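Local atomic coordinates of GCN5-related N-acetyltransferase (Anabaena variabilis, PDB entry 2OZG), a protein that binds coenzyme A and probably transfers acetyl groups from its acetylated form to amines, perhaps those of aminoglycosides. Residues Ile206-Thr219 with Ile231-Phe245. Residues are numbered along the deposited sequence; the frame is centred on the assembly and turned at random.
Sequences IGDKDKPQGYIIFT and IRDWVTLSNPAVQSF
Tyr-215 and Val-235 form a hydrogen-bonded pair between two antiparallel strands, 211-219 and 231-236, whose axes run at 165° and approach to 4.4 Å; a classic bulge, in which Arg-232 and Asp-233 both face Ile-217, shifts the register by one. Val-235 lies over one face of the Tyr-215 ring in a CH-pi contact, with its CB 4.0 Å from the ring centroid. With CG lodged between the backbone N and carbonyl carbon (chi1 70°), the tyrosine carries its hydroxyl back over the neighbouring strand, where OH donates to Asp-233 OD2 at 2.7 Å. The carboxylate oxygen lies near the ring plane, yet the hydroxyl meets it from above the carboxylate plane, the two planes standing 78° apart. Asp-233 OD2 also forms a salt bridge with Arg-184. A phenylalanine here would keep the ring over Val-235 but would probably cost Asp-233 OD2 its hydroxyl partner, leaving the carboxylate less firmly fixed in its rotation. On the opposite face of the sheet, Ile-216 puts CD1 3.4 Å from Phe-245 CD1 on the helix, while its CG2 branch meets Ile-231 CG2 at 3.9 Å. Ile-206 extends this apolar layer, resting CG2 against Ser-244 CB at 3.7 Å. At the turn into the helix, N-cap Ser-238 donates through OG to Gln-213 OE1 (2.5 Å), and the same OG weakly accepts from Ala-241 N. The arrangement is a beta hairpin whose second strand runs on into helix 239-250, and the helix folds back to cover one face of the hairpin within the second GNAT-like domain.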
loop_
_atom_site.group_PDB
_atom_site.type_symbol
_atom_site.label_atom_id
_atom_site.label_comp_id
_atom_site.label_asym_id
_atom_site.label_seq_id
_atom_site.Cartn_x
_atom_site.Cartn_y
_atom_site.Cartn_z
ATOM N N ILE A 206 -30.362 22.955 8.279
ATOM C CA ILE A 206 -30.416 22.519 9.662
ATOM C C ILE A 206 -31.242 23.544 10.404
ATOM O O ILE A 206 -30.920 24.724 10.397
ATOM C CB ILE A 206 -29.012 22.507 10.322
ATOM C CG1 ILE A 206 -28.091 21.576 9.562
ATOM C CG2 ILE A 206 -29.114 22.016 11.765
ATOM C CD1 ILE A 206 -26.637 21.686 9.901
ATOM N N GLY A 207 -32.312 23.092 11.032
ATOM C CA GLY A 207 -33.147 23.938 11.853
ATOM C C GLY A 207 -34.599 23.608 11.773
ATOM O O GLY A 207 -35.024 22.800 10.910
ATOM N N ASP A 208 -35.367 24.168 12.718
ATOM C CA ASP A 208 -36.816 24.023 12.660
ATOM C C ASP A 208 -37.234 24.809 11.424
ATOM O O ASP A 208 -36.450 25.622 10.893
ATOM C CB ASP A 208 -37.545 24.543 13.909
ATOM C CG ASP A 208 -37.238 23.736 15.153
ATOM O OD1 ASP A 208 -37.236 22.491 15.091
ATOM O OD2 ASP A 208 -37.005 24.361 16.211
ATOM N N LYS A 209 -38.458 24.519 10.967
ATOM C CA LYS A 209 -39.042 25.137 9.776
ATOM C C LYS A 209 -39.006 26.643 9.907
ATOM O O LYS A 209 -39.415 27.181 10.942
ATOM C CB LYS A 209 -40.510 24.681 9.572
ATOM N N ASP A 210 -38.507 27.305 8.864
ATOM C CA ASP A 210 -38.472 28.774 8.805
ATOM C C ASP A 210 -37.571 29.421 9.871
ATOM O O ASP A 210 -37.649 30.624 10.093
ATOM C CB ASP A 210 -39.900 29.371 8.940
ATOM C CG ASP A 210 -40.932 28.706 8.015
ATOM O OD1 ASP A 210 -40.590 28.351 6.854
ATOM O OD2 ASP A 210 -42.100 28.562 8.469
ATOM N N LYS A 211 -36.742 28.620 10.542
ATOM C CA LYS A 211 -35.784 29.133 11.530
ATOM C C LYS A 211 -34.454 28.415 11.277
ATOM O O LYS A 211 -33.905 27.753 12.160
ATOM C CB LYS A 211 -36.299 28.905 12.951
ATOM N N PRO A 212 -33.925 28.553 10.054
ATOM C CA PRO A 212 -32.703 27.843 9.745
ATOM C C PRO A 212 -31.531 28.301 10.573
ATOM O O PRO A 212 -31.358 29.506 10.752
ATOM C CB PRO A 212 -32.476 28.150 8.260
ATOM C CG PRO A 212 -33.377 29.200 7.896
ATOM C CD PRO A 212 -34.422 29.349 8.920
ATOM N N GLN A 213 -30.721 27.348 11.033
ATOM C CA GLN A 213 -29.557 27.624 11.828
ATOM C C GLN A 213 -28.251 27.134 11.202
ATOM O O GLN A 213 -27.184 27.345 11.734
ATOM C CB GLN A 213 -29.753 27.040 13.207
ATOM C CG GLN A 213 -30.924 27.695 13.956
ATOM C CD GLN A 213 -30.966 27.339 15.414
ATOM O OE1 GLN A 213 -29.960 27.458 16.125
ATOM N NE2 GLN A 213 -32.151 26.905 15.888
ATOM N N GLY A 214 -28.335 26.517 10.042
ATOM C CA GLY A 214 -27.162 26.045 9.378
ATOM C C GLY A 214 -27.545 25.208 8.196
ATOM O O GLY A 214 -28.731 25.049 7.900
ATOM N N TYR A 215 -26.529 24.655 7.526
ATOM C CA TYR A 215 -26.787 23.835 6.367
ATOM C C TYR A 215 -25.596 22.916 6.066
ATOM O O TYR A 215 -24.491 23.062 6.669
ATOM C CB TYR A 215 -27.196 24.733 5.168
ATOM C CG TYR A 215 -26.086 25.604 4.569
ATOM C CD1 TYR A 215 -25.084 25.045 3.810
ATOM C CD2 TYR A 215 -26.105 26.993 4.684
ATOM C CE1 TYR A 215 -24.042 25.842 3.252
ATOM C CE2 TYR A 215 -25.123 27.776 4.096
ATOM C CZ TYR A 215 -24.092 27.206 3.385
ATOM O OH TYR A 215 -23.155 28.044 2.786
ATOM N N ILE A 216 -25.849 21.906 5.235
ATOM C CA ILE A 216 -24.779 21.001 4.771
ATOM C C ILE A 216 -25.008 20.709 3.299
ATOM O O ILE A 216 -26.142 20.393 2.880
ATOM C CB ILE A 216 -24.755 19.644 5.527
ATOM C CG1 ILE A 216 -24.940 19.838 7.022
ATOM C CG2 ILE A 216 -23.487 18.885 5.210
ATOM C CD1 ILE A 216 -24.988 18.530 7.850
ATOM N N ILE A 217 -23.920 20.804 2.529
ATOM C CA ILE A 217 -23.896 20.501 1.104
ATOM C C ILE A 217 -22.821 19.440 0.880
ATOM O O ILE A 217 -21.671 19.649 1.280
ATOM C CB ILE A 217 -23.547 21.705 0.247
ATOM C CG1 ILE A 217 -24.520 22.838 0.511
ATOM C CG2 ILE A 217 -23.593 21.273 -1.242
ATOM C CD1 ILE A 217 -24.116 24.155 -0.113
ATOM N N PHE A 218 -23.202 18.335 0.224
ATOM C CA PHE A 218 -22.312 17.224 0.080
ATOM C C PHE A 218 -22.570 16.342 -1.106
ATOM O O PHE A 218 -23.616 16.421 -1.783
ATOM C CB PHE A 218 -22.295 16.460 1.406
ATOM C CG PHE A 218 -23.579 15.669 1.700
ATOM C CD1 PHE A 218 -23.733 14.381 1.200
ATOM C CD2 PHE A 218 -24.609 16.209 2.460
ATOM C CE1 PHE A 218 -24.897 13.652 1.409
ATOM C CE2 PHE A 218 -25.760 15.447 2.725
ATOM C CZ PHE A 218 -25.876 14.161 2.193
ATOM N N THR A 219 -21.578 15.520 -1.395
ATOM C CA THR A 219 -21.670 14.483 -2.415
ATOM C C THR A 219 -21.251 13.162 -1.750
ATOM O O THR A 219 -20.692 13.155 -0.642
ATOM C CB THR A 219 -20.736 14.725 -3.645
ATOM O OG1 THR A 219 -19.386 14.848 -3.206
ATOM C CG2 THR A 219 -21.132 15.965 -4.428
ATOM N N ILE A 231 -18.230 16.590 2.326
ATOM C CA ILE A 231 -18.943 17.799 2.623
ATOM C C ILE A 231 -18.199 18.966 1.960
ATOM O O ILE A 231 -17.075 19.275 2.325
ATOM C CB ILE A 231 -19.074 18.020 4.138
ATOM C CG1 ILE A 231 -19.905 16.896 4.791
ATOM C CG2 ILE A 231 -19.722 19.354 4.424
ATOM C CD1 ILE A 231 -19.910 16.895 6.324
ATOM N N ARG A 232 -18.832 19.646 1.005
ATOM C CA ARG A 232 -18.148 20.761 0.319
ATOM C C ARG A 232 -18.432 22.108 0.923
ATOM O O ARG A 232 -17.643 23.017 0.735
ATOM C CB ARG A 232 -18.439 20.793 -1.165
ATOM C CG ARG A 232 -19.881 20.696 -1.517
ATOM C CD ARG A 232 -20.152 20.710 -3.044
ATOM N NE ARG A 232 -19.565 19.588 -3.765
ATOM C CZ ARG A 232 -19.598 19.478 -5.099
ATOM N NH1 ARG A 232 -20.176 20.415 -5.846
ATOM N NH2 ARG A 232 -19.065 18.454 -5.692
ATOM N N ASP A 233 -19.525 22.257 1.666
ATOM C CA ASP A 233 -19.789 23.524 2.327
ATOM C C ASP A 233 -20.731 23.208 3.476
ATOM O O ASP A 233 -21.504 22.276 3.403
ATOM C CB ASP A 233 -20.438 24.518 1.345
ATOM C CG ASP A 233 -20.494 25.933 1.868
ATOM O OD1 ASP A 233 -19.695 26.276 2.788
ATOM O OD2 ASP A 233 -21.314 26.722 1.298
ATOM N N TRP A 234 -20.594 23.941 4.568
ATOM C CA TRP A 234 -21.470 23.754 5.699
ATOM C C TRP A 234 -21.507 25.074 6.445
ATOM O O TRP A 234 -20.550 25.863 6.358
ATOM C CB TRP A 234 -20.985 22.613 6.622
ATOM C CG TRP A 234 -19.519 22.822 7.114
ATOM C CD1 TRP A 234 -18.416 22.364 6.509
ATOM C CD2 TRP A 234 -19.068 23.549 8.267
ATOM N NE1 TRP A 234 -17.322 22.735 7.196
ATOM C CE2 TRP A 234 -17.694 23.498 8.266
ATOM C CE3 TRP A 234 -19.704 24.290 9.255
ATOM C CZ2 TRP A 234 -16.930 24.117 9.231
ATOM C CZ3 TRP A 234 -18.975 24.910 10.186
ATOM C CH2 TRP A 234 -17.580 24.848 10.177
ATOM N N VAL A 235 -22.606 25.262 7.195
ATOM C CA VAL A 235 -22.772 26.362 8.096
ATOM C C VAL A 235 -23.421 25.866 9.408
ATOM O O VAL A 235 -24.365 25.076 9.386
ATOM C CB VAL A 235 -23.585 27.540 7.469
ATOM C CG1 VAL A 235 -24.128 28.494 8.537
ATOM C CG2 VAL A 235 -22.739 28.293 6.451
ATOM N N THR A 236 -22.864 26.308 10.547
ATOM C CA THR A 236 -23.418 26.006 11.893
ATOM C C THR A 236 -23.344 27.299 12.697
ATOM O O THR A 236 -22.236 27.785 13.044
ATOM C CB THR A 236 -22.708 24.826 12.610
ATOM O OG1 THR A 236 -21.325 25.106 12.738
ATOM C CG2 THR A 236 -22.837 23.561 11.778
ATOM N N LEU A 237 -24.507 27.905 12.947
ATOM C CA LEU A 237 -24.528 29.202 13.642
ATOM C C LEU A 237 -24.672 29.085 15.152
ATOM O O LEU A 237 -24.391 30.043 15.868
ATOM C CB LEU A 237 -25.608 30.125 13.105
ATOM C CG LEU A 237 -25.529 30.471 11.623
ATOM C CD1 LEU A 237 -26.699 31.373 11.239
ATOM C CD2 LEU A 237 -24.202 31.138 11.296
ATOM N N SER A 238 -25.036 27.900 15.632
ATOM C CA SER A 238 -25.320 27.694 17.035
ATOM C C SER A 238 -24.956 26.269 17.403
ATOM O O SER A 238 -24.788 25.427 16.529
ATOM C CB SER A 238 -26.819 27.891 17.267
ATOM O OG SER A 238 -27.544 26.855 16.615
ATOM N N ASN A 239 -24.877 26.006 18.695
ATOM C CA ASN A 239 -24.571 24.663 19.172
ATOM C C ASN A 239 -25.609 23.598 18.787
ATOM O O ASN A 239 -25.239 22.475 18.465
ATOM C CB ASN A 239 -24.358 24.676 20.681
ATOM C CG ASN A 239 -23.914 23.330 21.191
ATOM O OD1 ASN A 239 -22.998 22.658 20.635
ATOM N ND2 ASN A 239 -24.573 22.912 22.221
ATOM N N PRO A 240 -26.920 23.924 18.878
ATOM C CA PRO A 240 -27.915 22.960 18.371
ATOM C C PRO A 240 -27.671 22.597 16.879
ATOM O O PRO A 240 -27.933 21.484 16.481
ATOM C CB PRO A 240 -29.210 23.699 18.553
ATOM C CG PRO A 240 -28.941 24.602 19.730
ATOM C CD PRO A 240 -27.568 25.070 19.519
ATOM N N ALA A 241 -27.170 23.539 16.077
ATOM C CA ALA A 241 -26.856 23.225 14.673
ATOM C C ALA A 241 -25.656 22.309 14.623
ATOM O O ALA A 241 -25.642 21.397 13.816
ATOM C CB ALA A 241 -26.629 24.473 13.844
ATOM N N VAL A 242 -24.668 22.533 15.496
ATOM C CA VAL A 242 -23.486 21.669 15.538
ATOM C C VAL A 242 -23.843 20.245 15.947
ATOM O O VAL A 242 -23.439 19.310 15.267
ATOM C CB VAL A 242 -22.309 22.197 16.410
ATOM C CG1 VAL A 242 -21.130 21.227 16.334
ATOM C CG2 VAL A 242 -21.846 23.576 15.968
ATOM N N GLN A 243 -24.627 20.070 17.011
ATOM C CA GLN A 243 -25.051 18.714 17.443
ATOM C C GLN A 243 -25.841 17.993 16.358
ATOM O O GLN A 243 -25.713 16.772 16.140
ATOM C CB GLN A 243 -25.905 18.777 18.704
ATOM C CG GLN A 243 -25.198 19.300 19.938
ATOM C CD GLN A 243 -23.962 18.459 20.421
ATOM O OE1 GLN A 243 -23.768 17.309 20.017
ATOM N NE2 GLN A 243 -23.151 19.050 21.326
ATOM N N SER A 244 -26.662 18.763 15.676
ATOM C CA SER A 244 -27.523 18.265 14.609
ATOM C C SER A 244 -26.709 17.837 13.392
ATOM O O SER A 244 -26.964 16.825 12.775
ATOM C CB SER A 244 -28.589 19.321 14.300
ATOM O OG SER A 244 -29.528 19.464 15.401
ATOM N N PHE A 245 -25.660 18.593 13.103
ATOM C CA PHE A 245 -24.728 18.279 12.046
ATOM C C PHE A 245 -24.071 16.922 12.273
ATOM O O PHE A 245 -24.131 16.033 11.430
ATOM C CB PHE A 245 -23.696 19.408 12.080
ATOM C CG PHE A 245 -22.512 19.248 11.171
ATOM C CD1 PHE A 245 -22.536 19.747 9.872
ATOM C CD2 PHE A 245 -21.294 18.740 11.665
ATOM C CE1 PHE A 245 -21.362 19.665 9.043
ATOM C CE2 PHE A 245 -20.176 18.623 10.853
ATOM C CZ PHE A 245 -20.207 19.122 9.538
HETATM O O HOH W 1 -18.416 17.345 -2.270
#